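PDB 4IT7: CPI, which probably inhibits cysteine proteases and is a cystatin of the roundworm Ascaris lumbricoides. Local coordinates for residues Leu60-Ala65 against Cys90-Trp95. Residues are numbered along the deposited sequence; the frame is centred on the assembly and turned at random.
Sequences LELLIA and CTVAIW
Leu60 and Val92 face each other as an antiparallel hydrogen-bonded pair, with Leu60 N 2.7 Å from Val92 O and Val92 N returning the bond to Leu60 O. Leu62 and Cys90 repeat the exchange, Leu62 N lying 2.8 Å from Cys90 O with an N-H...O angle of 172°. Between them Glu61 and Thr91 form a non-hydrogen-bonded pair, where Thr91 and Glu61 make bent CA-H...O contacts with Leu60 O and Cys90 O, respectively. On the opposite face from Glu61 and Thr91, the side chains of Leu62 and Val92 cross at a slant, CD1 of Leu62 touching CG2 of Val92 at 3.9 Å. CD1 of Ile64 meets SG of Cys90 at 3.9 Å; CG1 of Ile64 sits between its own backbone N and carbonyl carbon (chi1 74°), which carries CD1 to the sulfur. Glu61 and Thr91 run side by side, CG of Glu61 4.0 Å from OG1 of Thr91, while OE1 of Glu61 is hydrogen-bonded to OG of Ser47 on strand 38-51. Helix 17-33 covers the apolar face, touching Leu60, Leu62 and Val92, and the disulfide to Cys110 ties Cys90 to the next strand, 102-112. The neighbouring inner strands 56-70 and 88-97 are thus paired in the cystatin fold, an antiparallel sheet wrapped around one long helix.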
loop_
_atom_site.group_PDB
_atom_site.type_symbol
_atom_site.label_atom_id
_atom_site.label_comp_id
_atom_site.label_asym_id
_atom_site.label_seq_id
_atom_site.Cartn_x
_atom_site.Cartn_y
_atom_site.Cartn_z
ATOM N N LEU A 60 -4.250 6.210 0.466
ATOM C CA LEU A 60 -4.179 5.444 -0.758
ATOM C C LEU A 60 -5.161 4.304 -0.691
ATOM O O LEU A 60 -5.410 3.752 0.386
ATOM C CB LEU A 60 -2.756 4.865 -1.003
ATOM C CG LEU A 60 -1.519 5.750 -0.876
ATOM C CD1 LEU A 60 -0.265 4.904 -0.958
ATOM C CD2 LEU A 60 -1.510 6.828 -1.954
ATOM N N GLU A 61 -5.727 3.977 -1.856
ATOM C CA GLU A 61 -6.467 2.750 -2.012
ATOM C C GLU A 61 -5.678 1.940 -2.985
ATOM O O GLU A 61 -5.431 2.379 -4.095
ATOM C CB GLU A 61 -7.821 2.992 -2.620
ATOM C CG GLU A 61 -8.918 3.409 -1.666
ATOM C CD GLU A 61 -10.202 3.674 -2.455
ATOM O OE1 GLU A 61 -10.194 4.558 -3.335
ATOM O OE2 GLU A 61 -11.207 2.976 -2.240
ATOM N N LEU A 62 -5.306 0.737 -2.551
ATOM C CA LEU A 62 -4.506 -0.168 -3.330
ATOM C C LEU A 62 -5.345 -1.374 -3.662
ATOM O O LEU A 62 -6.026 -1.940 -2.789
ATOM C CB LEU A 62 -3.258 -0.608 -2.516
ATOM C CG LEU A 62 -2.350 0.548 -2.017
ATOM C CD1 LEU A 62 -1.212 0.032 -1.140
ATOM C CD2 LEU A 62 -1.760 1.325 -3.171
ATOM N N LEU A 63 -5.287 -1.780 -4.922
ATOM C CA LEU A 63 -5.882 -3.039 -5.330
ATOM C C LEU A 63 -4.752 -4.060 -5.322
ATOM O O LEU A 63 -3.755 -3.897 -6.069
ATOM C CB LEU A 63 -6.462 -2.914 -6.758
ATOM C CG LEU A 63 -6.990 -4.214 -7.358
ATOM C CD1 LEU A 63 -8.103 -4.775 -6.482
ATOM C CD2 LEU A 63 -7.438 -3.977 -8.821
ATOM N N ILE A 64 -4.886 -5.116 -4.508
ATOM C CA ILE A 64 -3.787 -6.063 -4.353
ATOM C C ILE A 64 -4.244 -7.485 -4.681
ATOM O O ILE A 64 -5.429 -7.815 -4.491
ATOM C CB ILE A 64 -3.111 -5.985 -2.932
ATOM C CG1 ILE A 64 -4.001 -6.621 -1.859
ATOM C CG2 ILE A 64 -2.767 -4.514 -2.556
ATOM C CD1 ILE A 64 -3.255 -6.997 -0.594
ATOM N N ALA A 65 -3.294 -8.317 -5.135
ATOM C CA ALA A 65 -3.579 -9.727 -5.444
ATOM C C ALA A 65 -2.574 -10.665 -4.811
ATOM O O ALA A 65 -1.425 -10.294 -4.688
ATOM C CB ALA A 65 -3.620 -9.962 -6.965
ATOM N N CYS A 90 -7.237 -2.286 -0.120
ATOM C CA CYS A 90 -6.738 -1.872 1.169
ATOM C C CYS A 90 -6.653 -0.362 1.105
ATOM O O CYS A 90 -6.140 0.177 0.112
ATOM C CB CYS A 90 -5.386 -2.504 1.408
ATOM S SG CYS A 90 -5.360 -4.331 1.364
ATOM N N THR A 91 -7.263 0.280 2.113
ATOM C CA THR A 91 -7.095 1.678 2.434
ATOM C C THR A 91 -5.906 1.819 3.422
ATOM O O THR A 91 -5.825 1.149 4.470
ATOM C CB THR A 91 -8.402 2.225 3.012
ATOM O OG1 THR A 91 -9.435 1.991 2.059
ATOM C CG2 THR A 91 -8.315 3.730 3.292
ATOM N N VAL A 92 -4.958 2.650 3.022
ATOM C CA VAL A 92 -3.709 2.867 3.728
ATOM C C VAL A 92 -3.543 4.380 3.901
ATOM O O VAL A 92 -3.785 5.141 2.941
ATOM C CB VAL A 92 -2.489 2.362 2.929
ATOM C CG1 VAL A 92 -1.244 2.360 3.813
ATOM C CG2 VAL A 92 -2.722 0.964 2.382
ATOM N N ALA A 93 -3.171 4.798 5.119
ATOM C CA ALA A 93 -2.870 6.182 5.449
ATOM C C ALA A 93 -1.391 6.291 5.810
ATOM O O ALA A 93 -0.835 5.511 6.616
ATOM C CB ALA A 93 -3.768 6.688 6.569
ATOM N N ILE A 94 -0.720 7.206 5.128
ATOM C CA ILE A 94 0.632 7.488 5.457
ATOM C C ILE A 94 0.813 8.932 5.927
ATOM O O ILE A 94 0.369 9.891 5.267
ATOM C CB ILE A 94 1.642 7.040 4.402
ATOM C CG1 ILE A 94 2.615 8.148 4.191
ATOM C CG2 ILE A 94 0.991 6.471 3.131
ATOM C CD1 ILE A 94 4.031 7.629 4.247
ATOM N N TRP A 95 1.433 9.054 7.105
ATOM C CA TRP A 95 1.537 10.304 7.827
ATOM C C TRP A 95 2.972 10.690 7.992
ATOM O O TRP A 95 3.764 9.938 8.584
ATOM C CB TRP A 95 0.847 10.177 9.179
ATOM C CG TRP A 95 0.688 11.493 9.866
ATOM C CD1 TRP A 95 0.709 12.758 9.285
ATOM C CD2 TRP A 95 0.451 11.726 11.288
ATOM N NE1 TRP A 95 0.503 13.721 10.223
ATOM C CE2 TRP A 95 0.361 13.171 11.454
ATOM C CE3 TRP A 95 0.320 10.902 12.419
ATOM C CZ2 TRP A 95 0.138 13.757 12.705
ATOM C CZ3 TRP A 95 0.090 11.506 13.667
ATOM C CH2 TRP A 95 -0.003 12.895 13.805
#